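PDB 3T24: porin from Pseudomonas aeruginosa, which probably forms a substrate-selective channel across the bacterial outer membrane, as a beta-barrel porin of the OprD family of carboxylate channels. Local coordinates for residues T174-V182 and I301-E309. Sequence-based numbering, arbitrary orientation.
Sequences TGGGKRQIV and IGDFANKDE
Asp303 OD2 lies at the edge of the Arg179 guanidinium, and Thr174 CG2 sits over one face of the guanidinium, 3.6 Å above the plane and over its centre. Arg179 NH2 makes a salt bridge to Asp303 OD2 at 2.8 Å, nearly straight at 169°. The oxygen lies close to the guanidinium plane, but the carboxylate is turned almost at right angles, 83° between the planes, and Arg179 NH2 comes to OD2 from above the carboxylate plane. The Arg179 chain is extended from CG to NE (chi2 179°), which carries the charged group across to Asp303. OD2 also bonds the hydroxyl of Tyr287. Asp303 OD1 takes the backbone N of Ala305 at 3.1 Å, an Asx turn.

The amide of Asn306 joins both segments. Its OD1 accepts from Lys178 N at 2.8 Å, with the donor above the carbonyl plane. Its ND2 gives to Glu309 OE1 at 2.8 Å. The bonds at OD1 and ND2 hold the amide's rotation; Asn306 N secures the same Glu309 oxygen from the backbone. One backbone bond follows, Lys307 N to Lys178 O at 3.0 Å. Beyond it Gln180 and Lys307 lie side by side, with Gln180 CG against Lys307 CD at 3.6 Å. Gln180 NE2 bonds the carbonyl O of Asp282, and Lys307 NZ makes salt bridges to its neighbour Asp308 and to Asp341.

The contact ties two loops of the beta-barrel, one between strands 150-161 and 192-200, the other between strands 270-280 and 310-319. Neither segment is regular strand; the link is made by three hydrogen bonds, one of them part of a salt bridge, and the packing of Gln180 on Lys307. Tyr287 and Ala305 N probably help to stabilise the negative charge of Asp303 that pairs with Arg179.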
ATOM      1  N   THR A 174       2.015   7.806  11.196  1.00 19.00           N
ATOM      2  CA  THR A 174       2.394   6.525  11.774  1.00 22.44           C
ATOM      3  C   THR A 174       3.463   6.742  12.842  1.00 26.12           C
ATOM      4  O   THR A 174       4.494   7.359  12.579  1.00 25.88           O
ATOM      5  CB  THR A 174       2.935   5.598  10.705  1.00 24.77           C
ATOM      6  OG1 THR A 174       2.004   5.557   9.610  1.00 27.25           O
ATOM      7  CG2 THR A 174       3.151   4.168  11.288  1.00 19.03           C
ATOM      8  N   GLY A 175       3.221   6.248  14.049  1.00 25.22           N
ATOM      9  CA  GLY A 175       4.180   6.434  15.125  1.00 25.64           C
ATOM     10  C   GLY A 175       4.593   5.119  15.764  1.00 29.22           C
ATOM     11  O   GLY A 175       4.272   4.048  15.258  1.00 34.35           O
ATOM     12  N   GLY A 176       5.307   5.191  16.880  1.00 25.74           N
ATOM     13  CA  GLY A 176       5.586   3.990  17.653  1.00 30.04           C
ATOM     14  C   GLY A 176       6.865   3.276  17.251  1.00 28.17           C
ATOM     15  O   GLY A 176       7.689   3.851  16.547  1.00 27.56           O
ATOM     16  N   GLY A 177       7.019   2.029  17.707  1.00 31.50           N
ATOM     17  CA  GLY A 177       8.241   1.264  17.514  1.00 30.30           C
ATOM     18  C   GLY A 177       9.472   2.100  17.858  1.00 28.69           C
ATOM     19  O   GLY A 177       9.482   2.840  18.825  1.00 25.79           O
ATOM     20  N   LYS A 178      10.507   2.016  17.042  1.00 27.54           N
ATOM     21  CA  LYS A 178      11.668   2.867  17.256  1.00 34.39           C
ATOM     22  C   LYS A 178      11.791   3.917  16.143  1.00 34.53           C
ATOM     23  O   LYS A 178      12.898   4.315  15.787  1.00 34.64           O
ATOM     24  CB  LYS A 178      12.926   2.000  17.350  1.00 29.47           C
ATOM     25  CG  LYS A 178      12.895   1.018  18.510  1.00 24.18           C
ATOM     26  CD  LYS A 178      12.838   1.767  19.837  1.00 24.14           C
ATOM     27  CE  LYS A 178      12.919   0.793  20.996  1.00 26.15           C
ATOM     28  NZ  LYS A 178      12.966   1.499  22.279  1.00 28.38           N
ATOM     29  N   ARG A 179      10.650   4.326  15.584  1.00 29.55           N
ATOM     30  CA  ARG A 179      10.600   5.367  14.552  1.00 29.23           C
ATOM     31  C   ARG A 179      11.036   6.672  15.170  1.00 28.96           C
ATOM     32  O   ARG A 179      11.596   7.551  14.507  1.00 28.78           O
ATOM     33  CB  ARG A 179       9.176   5.525  13.970  1.00 22.99           C
ATOM     34  CG  ARG A 179       8.684   4.330  13.171  1.00 25.78           C
ATOM     35  CD  ARG A 179       7.258   4.518  12.625  1.00 32.38           C
ATOM     36  NE  ARG A 179       6.846   3.369  11.800  1.00 32.92           N
ATOM     37  CZ  ARG A 179       6.154   2.353  12.292  1.00 34.95           C
ATOM     38  NH1 ARG A 179       5.802   2.371  13.565  1.00 47.52           N
ATOM     39  NH2 ARG A 179       5.803   1.340  11.533  1.00 29.87           N
ATOM     40  N   GLN A 180      10.738   6.803  16.452  1.00 28.85           N
ATOM     41  CA  GLN A 180      11.227   7.931  17.187  1.00 27.19           C
ATOM     42  C   GLN A 180      10.581   9.246  16.664  1.00 32.01           C
ATOM     43  O   GLN A 180      11.111  10.364  16.785  1.00 25.52           O
ATOM     44  CB  GLN A 180      12.722   7.843  17.050  1.00 28.61           C
ATOM     45  CG  GLN A 180      13.391   9.053  16.700  1.00 33.30           C
ATOM     46  CD  GLN A 180      13.665   9.838  17.903  1.00 26.34           C
ATOM     47  OE1 GLN A 180      13.116   9.572  18.973  1.00 26.12           O
ATOM     48  NE2 GLN A 180      14.498  10.833  17.750  1.00 24.98           N
ATOM     49  N   ILE A 181       9.395   9.086  16.083  1.00 28.84           N
ATOM     50  CA  ILE A 181       8.581  10.221  15.682  1.00 27.58           C
ATOM     51  C   ILE A 181       7.795  10.778  16.865  1.00 24.59           C
ATOM     52  O   ILE A 181       7.069  10.073  17.555  1.00 31.63           O
ATOM     53  CB  ILE A 181       7.626   9.854  14.562  1.00 30.53           C
ATOM     54  CG1 ILE A 181       8.425   9.620  13.278  1.00 25.20           C
ATOM     55  CG2 ILE A 181       6.590  10.937  14.399  1.00 25.20           C
ATOM     56  CD1 ILE A 181       7.675   8.882  12.240  1.00 26.13           C
ATOM     57  N   VAL A 182       7.974  12.057  17.111  1.00 26.45           N
ATOM     58  CA  VAL A 182       7.394  12.670  18.283  1.00 35.61           C
ATOM     59  C   VAL A 182       6.570  13.866  17.854  1.00 33.56           C
ATOM     60  O   VAL A 182       7.013  14.717  17.090  1.00 36.37           O
ATOM     61  CB  VAL A 182       8.497  13.106  19.325  1.00 33.00           C
ATOM     62  CG1 VAL A 182       7.889  13.953  20.408  1.00 25.95           C
ATOM     63  CG2 VAL A 182       9.160  11.873  19.939  1.00 28.59           C
ATOM     64  N   ILE A 301       4.972  -7.947   8.055  1.00 29.98           N
ATOM     65  CA  ILE A 301       4.841  -7.490   9.435  1.00 25.01           C
ATOM     66  C   ILE A 301       5.565  -6.182   9.676  1.00 32.02           C
ATOM     67  O   ILE A 301       4.974  -5.247  10.212  1.00 34.78           O
ATOM     68  CB  ILE A 301       5.314  -8.527  10.441  1.00 29.04           C
ATOM     69  CG1 ILE A 301       4.481  -9.817  10.333  1.00 33.37           C
ATOM     70  CG2 ILE A 301       5.210  -7.957  11.831  1.00 26.96           C
ATOM     71  CD1 ILE A 301       5.003 -10.977  11.238  1.00 30.19           C
ATOM     72  N   GLY A 302       6.826  -6.113   9.250  1.00 28.51           N
ATOM     73  CA  GLY A 302       7.660  -4.952   9.500  1.00 25.63           C
ATOM     74  C   GLY A 302       7.865  -4.038   8.301  1.00 27.88           C
ATOM     75  O   GLY A 302       7.875  -4.481   7.150  1.00 31.24           O
ATOM     76  N   ASP A 303       8.015  -2.747   8.564  1.00 23.02           N
ATOM     77  CA  ASP A 303       8.364  -1.821   7.493  1.00 26.22           C
ATOM     78  C   ASP A 303       9.859  -1.445   7.475  1.00 26.85           C
ATOM     79  O   ASP A 303      10.328  -0.744   6.578  1.00 32.12           O
ATOM     80  CB  ASP A 303       7.468  -0.585   7.527  1.00 30.07           C
ATOM     81  CG  ASP A 303       7.603   0.200   8.791  1.00 42.02           C
ATOM     82  OD1 ASP A 303       8.515  -0.076   9.603  1.00 49.24           O
ATOM     83  OD2 ASP A 303       6.789   1.126   8.967  1.00 48.00           O
ATOM     84  N   PHE A 304      10.599  -1.932   8.469  1.00 22.39           N
ATOM     85  CA  PHE A 304      12.035  -1.702   8.556  1.00 24.91           C
ATOM     86  C   PHE A 304      12.374  -0.243   8.392  1.00 30.09           C
ATOM     87  O   PHE A 304      13.377   0.118   7.782  1.00 33.49           O
ATOM     88  CB  PHE A 304      12.772  -2.585   7.549  1.00 27.31           C
ATOM     89  CG  PHE A 304      12.594  -4.031   7.839  1.00 28.68           C
ATOM     90  CD1 PHE A 304      13.509  -4.703   8.610  1.00 26.49           C
ATOM     91  CD2 PHE A 304      11.452  -4.697   7.416  1.00 26.89           C
ATOM     92  CE1 PHE A 304      13.327  -6.046   8.917  1.00 31.73           C
ATOM     93  CE2 PHE A 304      11.256  -6.011   7.728  1.00 28.78           C
ATOM     94  CZ  PHE A 304      12.191  -6.696   8.484  1.00 29.50           C
ATOM     95  N   ALA A 305      11.522   0.587   8.987  1.00 25.56           N
ATOM     96  CA  ALA A 305      11.604   2.023   8.838  1.00 21.15           C
ATOM     97  C   ALA A 305      11.879   2.742  10.161  1.00 23.44           C
ATOM     98  O   ALA A 305      11.474   3.889  10.323  1.00 24.16           O
ATOM     99  CB  ALA A 305      10.304   2.538   8.220  1.00 19.09           C
ATOM    100  N   ASN A 306      12.534   2.063  11.105  1.00 25.24           N
ATOM    101  CA  ASN A 306      12.941   2.680  12.373  1.00 30.54           C
ATOM    102  C   ASN A 306      14.147   3.618  12.207  1.00 29.27           C
ATOM    103  O   ASN A 306      14.866   3.545  11.215  1.00 29.43           O
ATOM    104  CB  ASN A 306      13.235   1.606  13.435  1.00 33.29           C
ATOM    105  CG  ASN A 306      12.005   0.754  13.772  1.00 31.18           C
ATOM    106  OD1 ASN A 306      11.085   1.220  14.445  1.00 30.54           O
ATOM    107  ND2 ASN A 306      11.996  -0.497  13.314  1.00 25.02           N
ATOM    108  N   LYS A 307      14.356   4.503  13.174  1.00 30.95           N
ATOM    109  CA  LYS A 307      15.486   5.435  13.136  1.00 25.50           C
ATOM    110  C   LYS A 307      16.806   4.715  12.822  1.00 30.91           C
ATOM    111  O   LYS A 307      17.137   3.720  13.461  1.00 31.16           O
ATOM    112  CB  LYS A 307      15.584   6.179  14.462  1.00 27.32           C
ATOM    113  CG  LYS A 307      16.770   7.160  14.582  1.00 27.90           C
ATOM    114  CD  LYS A 307      16.737   7.816  15.963  1.00 29.58           C
ATOM    115  CE  LYS A 307      17.729   8.968  16.131  1.00 32.02           C
ATOM    116  NZ  LYS A 307      19.072   8.517  15.734  1.00 41.49           N
ATOM    117  N   ASP A 308      17.510   5.192  11.796  1.00 33.56           N
ATOM    118  CA  ASP A 308      18.816   4.659  11.392  1.00 32.81           C
ATOM    119  C   ASP A 308      18.793   3.248  10.813  1.00 29.94           C
ATOM    120  O   ASP A 308      19.835   2.715  10.416  1.00 35.64           O
ATOM    121  CB  ASP A 308      19.830   4.707  12.552  1.00 32.77           C
ATOM    122  CG  ASP A 308      20.050   6.104  13.087  1.00 34.32           C
ATOM    123  OD1 ASP A 308      20.030   7.081  12.309  1.00 33.77           O
ATOM    124  OD2 ASP A 308      20.253   6.225  14.309  1.00 37.89           O
ATOM    125  N   GLU A 309      17.625   2.633  10.758  1.00 27.67           N
ATOM    126  CA  GLU A 309      17.556   1.254  10.293  1.00 25.91           C
ATOM    127  C   GLU A 309      18.080   1.074   8.862  1.00 28.75           C
ATOM    128  O   GLU A 309      17.742   1.842   7.963  1.00 33.91           O
ATOM    129  CB  GLU A 309      16.134   0.708  10.443  1.00 26.10           C
ATOM    130  CG  GLU A 309      15.993  -0.780  10.116  1.00 23.42           C
ATOM    131  CD  GLU A 309      14.736  -1.385  10.715  1.00 30.07           C
ATOM    132  OE1 GLU A 309      13.874  -0.613  11.195  1.00 26.66           O
ATOM    133  OE2 GLU A 309      14.618  -2.631  10.706  1.00 28.02           O
TER